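Local atomic coordinates of EIAV protease (PDB entry 2FMB), a protein that probably cleaves viral polyproteins into their mature parts, acting as a homodimeric aspartic protease of the retroviral type. Residues E6-T11 with N21-T26; T30-T35 with R79-D84. The protein carries 1 engineered substitution. One frame throughout, in Å; residues are numbered along the deposited sequence.

Contact 1: residues E6-T11 with N21-T26; sequences EKRPTT and NVLLDT
Residues 9-11 and 22-24 are joined by three backbone hydrogen bonds. The N-H of Leu24 gives 2.9 Å to the carbonyl O of Pro9 and meets it almost head-on, at a C=O...N angle of 174°. A reciprocal couple of bonds closes the hydrogen-bonded pair Thr11-Val22, where the N-H of Val22 reaches Thr11 O over 2.8 Å and Thr11 N returns 3.1 Å to Val22 O. Val22 O also receives the CA of Thr10 at 3.1 Å, in a CA-H...O contact at the non-hydrogen-bonded pair Thr10-Leu23.

Side-chain contacts fall on two faces. On the face of Thr10 and Leu23, Leu23 CG lies opposite its own backbone N (chi1 174°), and CD1 reaches back to Pro9 CD at 4.0 Å and to Arg8 CB at 3.9 Å. The amide oxygen of Asn21 comes within 3.2 Å of Thr10 CB. On the other face, Thr11 CG2 runs alongside Val22 CG2 and also meets Leu24 CD2 at 4.1 Å, while Thr11 OG1 hydrogen-bonds Lys71 NZ.

The guanidinium end of Arg8 passes beyond these residues to a salt bridge with Asp29 of the second subunit. Past Leu24, Asp25 OD2 hydrogen-bonds the bound inhibitor. Thr26 OG1 bonds Leu24 O of the second subunit, Leu24 O receives Thr26 OG1 of that subunit in return, and Thr26 N bonds Thr26 OG1 across the dimer: the fireman's grip of retroviral proteases. The pairing forms the open end of the hairpin 10-15/18-24, whose second strand runs into the Asp-Thr-Gly active-site loop.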
# COMPACT_ATOMS: atom_id res chain seq x y z
N GLU A 6 11.93 -3.04 -6.46
CA GLU A 6 13.19 -2.98 -5.75
C GLU A 6 13.20 -1.67 -4.94
O GLU A 6 13.84 -1.65 -3.90
CB GLU A 6 14.42 -2.88 -6.68
CG GLU A 6 14.58 -4.31 -7.22
CD GLU A 6 15.58 -4.19 -8.38
OE1 GLU A 6 15.74 -3.04 -8.86
OE2 GLU A 6 16.16 -5.25 -8.63
N LYS A 7 12.55 -0.66 -5.46
CA LYS A 7 12.45 0.62 -4.75
C LYS A 7 10.97 0.97 -4.67
O LYS A 7 10.10 0.31 -5.28
CB LYS A 7 13.16 1.71 -5.58
CG LYS A 7 14.64 1.54 -5.83
CD LYS A 7 15.66 2.10 -4.87
CE LYS A 7 16.07 1.16 -3.74
NZ LYS A 7 17.51 1.38 -3.40
N ARG A 8 10.62 1.98 -3.84
CA ARG A 8 9.18 2.26 -3.79
C ARG A 8 8.74 2.75 -5.18
O ARG A 8 9.49 3.55 -5.79
CB ARG A 8 8.93 3.43 -2.83
CG ARG A 8 9.40 3.09 -1.41
CD ARG A 8 8.85 4.10 -0.41
NE ARG A 8 9.34 3.83 0.94
CZ ARG A 8 10.34 4.38 1.62
NH1 ARG A 8 11.20 5.32 1.15
NH2 ARG A 8 10.48 3.98 2.88
N PRO A 9 7.60 2.32 -5.66
CA PRO A 9 7.13 2.73 -6.97
C PRO A 9 6.59 4.15 -6.89
O PRO A 9 5.48 4.39 -6.46
CB PRO A 9 6.10 1.64 -7.29
CG PRO A 9 5.57 1.24 -5.96
CD PRO A 9 6.72 1.30 -4.99
N THR A 10 7.42 5.11 -7.31
CA THR A 10 7.00 6.51 -7.31
C THR A 10 7.08 7.09 -8.73
O THR A 10 7.86 6.61 -9.57
CB THR A 10 7.89 7.40 -6.43
OG1 THR A 10 9.28 7.29 -6.78
CG2 THR A 10 7.75 6.94 -4.98
N THR A 11 6.28 8.11 -8.93
CA THR A 11 6.32 8.74 -10.27
C THR A 11 5.84 10.17 -10.08
O THR A 11 5.22 10.52 -9.07
CB THR A 11 5.33 7.96 -11.18
OG1 THR A 11 5.68 8.29 -12.54
CG2 THR A 11 3.85 8.28 -11.04
N ASN A 21 5.77 14.20 -6.65
CA ASN A 21 6.22 12.80 -6.68
C ASN A 21 5.19 12.06 -5.79
O ASN A 21 4.97 12.52 -4.66
CB ASN A 21 7.54 12.52 -6.01
CG ASN A 21 8.35 11.29 -6.39
OD1 ASN A 21 8.74 10.37 -5.65
ND2 ASN A 21 8.61 11.19 -7.71
N VAL A 22 4.59 11.01 -6.34
CA VAL A 22 3.55 10.28 -5.57
C VAL A 22 3.89 8.80 -5.47
O VAL A 22 4.63 8.29 -6.32
CB VAL A 22 2.18 10.45 -6.26
CG1 VAL A 22 1.75 11.91 -6.34
CG2 VAL A 22 2.12 9.92 -7.68
N LEU A 23 3.36 8.14 -4.44
CA LEU A 23 3.65 6.72 -4.25
C LEU A 23 2.52 5.95 -4.94
O LEU A 23 1.37 6.34 -4.71
CB LEU A 23 3.67 6.31 -2.78
CG LEU A 23 3.80 4.84 -2.41
CD1 LEU A 23 5.12 4.29 -2.87
CD2 LEU A 23 3.68 4.67 -0.89
N LEU A 24 2.77 4.85 -5.70
CA LEU A 24 1.64 4.10 -6.34
C LEU A 24 1.42 2.91 -5.37
O LEU A 24 2.29 2.07 -5.18
CB LEU A 24 2.17 3.59 -7.67
CG LEU A 24 2.65 4.80 -8.54
CD1 LEU A 24 3.26 4.20 -9.81
CD2 LEU A 24 1.50 5.67 -8.93
N ASP A 25 0.24 2.98 -4.78
CA ASP A 25 -0.06 2.07 -3.69
C ASP A 25 -1.27 1.18 -3.83
O ASP A 25 -2.40 1.66 -3.64
CB ASP A 25 -0.18 2.95 -2.43
CG ASP A 25 -0.34 2.21 -1.11
OD1 ASP A 25 -0.30 0.98 -1.10
OD2 ASP A 25 -0.57 2.93 -0.14
N THR A 26 -0.97 -0.08 -4.21
CA THR A 26 -2.11 -1.01 -4.42
C THR A 26 -2.81 -1.33 -3.10
O THR A 26 -3.93 -1.83 -3.20
CB THR A 26 -1.69 -2.31 -5.08
OG1 THR A 26 -0.67 -2.86 -4.24
CG2 THR A 26 -1.02 -2.01 -6.43

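Contact 2: residues T30-T35 with R79-D84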
# COMPACT_ATOMS: atom_id res chain seq x y z
N THR A 30 -8.10 4.33 -1.52
CA THR A 30 -8.38 5.66 -2.07
C THR A 30 -7.10 6.51 -2.01
O THR A 30 -6.16 6.21 -1.29
CB THR A 30 -9.55 6.23 -1.23
OG1 THR A 30 -9.97 7.41 -1.92
CG2 THR A 30 -9.07 6.72 0.11
N SER A 31 -7.05 7.56 -2.83
CA SER A 31 -5.86 8.42 -2.95
C SER A 31 -5.86 9.55 -1.92
O SER A 31 -6.96 10.09 -1.67
CB SER A 31 -5.86 8.97 -4.35
OG SER A 31 -5.77 7.89 -5.29
N VAL A 32 -4.70 9.87 -1.39
CA VAL A 32 -4.65 10.91 -0.37
C VAL A 32 -3.46 11.83 -0.61
O VAL A 32 -2.32 11.42 -0.77
CB VAL A 32 -4.40 10.23 1.01
CG1 VAL A 32 -4.50 11.21 2.18
CG2 VAL A 32 -5.47 9.15 1.23
N LEU A 33 -3.79 13.11 -0.66
CA LEU A 33 -2.68 14.09 -0.79
C LEU A 33 -2.27 14.55 0.62
O LEU A 33 -3.15 14.76 1.50
CB LEU A 33 -3.45 15.24 -1.39
CG LEU A 33 -3.02 16.42 -2.21
CD1 LEU A 33 -2.02 15.97 -3.28
CD2 LEU A 33 -4.28 17.08 -2.76
N THR A 34 -0.99 14.70 0.85
CA THR A 34 -0.53 15.20 2.15
C THR A 34 -0.95 16.66 2.27
O THR A 34 -1.13 17.37 1.26
CB THR A 34 0.96 15.19 2.40
OG1 THR A 34 1.65 16.07 1.47
CG2 THR A 34 1.53 13.84 2.06
N THR A 35 -1.11 17.12 3.51
CA THR A 35 -1.51 18.51 3.70
C THR A 35 -0.47 19.48 3.11
O THR A 35 -0.90 20.49 2.56
CB THR A 35 -1.70 18.84 5.19
OG1 THR A 35 -2.70 17.89 5.62
CG2 THR A 35 -2.35 20.22 5.29
N ARG A 79 -12.01 13.78 -7.01
CA ARG A 79 -11.85 14.27 -5.67
C ARG A 79 -10.74 13.42 -5.05
O ARG A 79 -10.59 12.23 -5.36
CB ARG A 79 -13.06 14.19 -4.74
CG ARG A 79 -14.01 15.36 -5.00
CD ARG A 79 -14.81 15.80 -3.79
NE ARG A 79 -15.82 16.78 -4.14
CZ ARG A 79 -16.92 17.01 -3.43
NH1 ARG A 79 -17.16 16.31 -2.33
NH2 ARG A 79 -17.78 17.94 -3.82
N MET A 80 -9.88 14.02 -4.23
CA MET A 80 -8.85 13.30 -3.53
C MET A 80 -9.00 13.76 -2.08
O MET A 80 -9.34 14.89 -1.76
CB MET A 80 -7.40 13.68 -3.84
CG MET A 80 -6.83 13.06 -5.08
SD MET A 80 -5.13 13.57 -5.36
CE MET A 80 -4.07 12.58 -4.32
N LEU A 81 -8.67 12.84 -1.18
CA LEU A 81 -8.65 13.20 0.24
C LEU A 81 -7.34 13.91 0.55
O LEU A 81 -6.30 13.90 -0.14
CB LEU A 81 -8.63 11.92 1.10
CG LEU A 81 -9.85 11.03 0.80
CD1 LEU A 81 -9.72 9.81 1.71
CD2 LEU A 81 -11.18 11.77 0.93
N VAL A 82 -7.36 14.69 1.62
CA VAL A 82 -6.22 15.44 2.14
C VAL A 82 -6.03 15.06 3.62
O VAL A 82 -7.04 15.09 4.38
CB VAL A 82 -6.41 16.97 2.01
CG1 VAL A 82 -5.13 17.61 2.49
CG2 VAL A 82 -6.71 17.35 0.53
N ALA A 83 -4.80 14.73 3.98
CA ALA A 83 -4.56 14.36 5.38
C ALA A 83 -3.14 14.47 5.81
O ALA A 83 -2.21 14.51 4.98
CB ALA A 83 -4.98 12.88 5.66
N ASP A 84 -2.82 14.59 7.13
CA ASP A 84 -1.43 14.68 7.53
C ASP A 84 -0.79 13.30 7.58
O ASP A 84 -0.67 12.71 8.68
CB ASP A 84 -1.17 15.28 8.94
CG ASP A 84 -1.59 16.73 8.98
OD1 ASP A 84 -1.43 17.50 8.02
OD2 ASP A 84 -2.10 17.13 10.05
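The hydroxyl of Thr35 donates a 2.7 Å hydrogen bond from OG1 to Asp84 OD1, reaching the carboxylate from above its plane, 43° out of it. Equally short is the backbone bond from Leu33 N to Leu81 O, also 2.7 Å. Ala83 N gives 3.0 Å to Leu33 O, and a longer bond runs from Leu81 N to Ser31 O; the bond from Thr35 N to Ala83 O is weak. Leu33 thus bonds the two residues flanking its partner Val82, the pattern of a parallel pair, with the two strand axes turned 40° apart.

Packing spreads over both sides of the pair. On one, Leu33 CD2 lies alongside Val82 CG2 at 4.1 Å. The Met80 chain bends at chi3 (81°), bringing CE to 4.0 Å from Leu33 CB. On the other, Val32 CG1 meets Ala83 CB at 3.9 Å, and Leu81 CD1 touches Thr30 CG2 at 3.5 Å, the side chains crossing at about a right angle. Ile53 covers Val32 and Leu81 there, and the inhibitor touches Thr30, whose OG1 bonds Asp93.

Thr34, at the N-cap of helix 35-40, uses OG1 to hold the N-H of His37. Val32 also bonds Ile89 through its backbone, and strand 89-90 in turn pairs with 18-24, consistent with the psi structure of retroviral aspartic proteases.

In the fold
Contact 1 closes before contact 2 opens along the chain, and only Gly27 to Asp29 separate their inner segments, 21-26 and 30-35. The centres lie about 15 Å apart, and the strands belong to the same branched, mixed sheet. Strand 18-24 pairs with 10-15 in contact 1 and with 89-90, while strand 32-34 pairs with 74-83 in contact 2. The active-site loop, with its Asp-Thr-Gly sequence, therefore leaves one paired strand and soon enters another. Contact 1, partly buried, faces the second subunit; contact 2, more central, lies within one subunit. Both reach the bound inhibitor, through Arg8 and Asp25 in one and Thr30 and Val32 in the other.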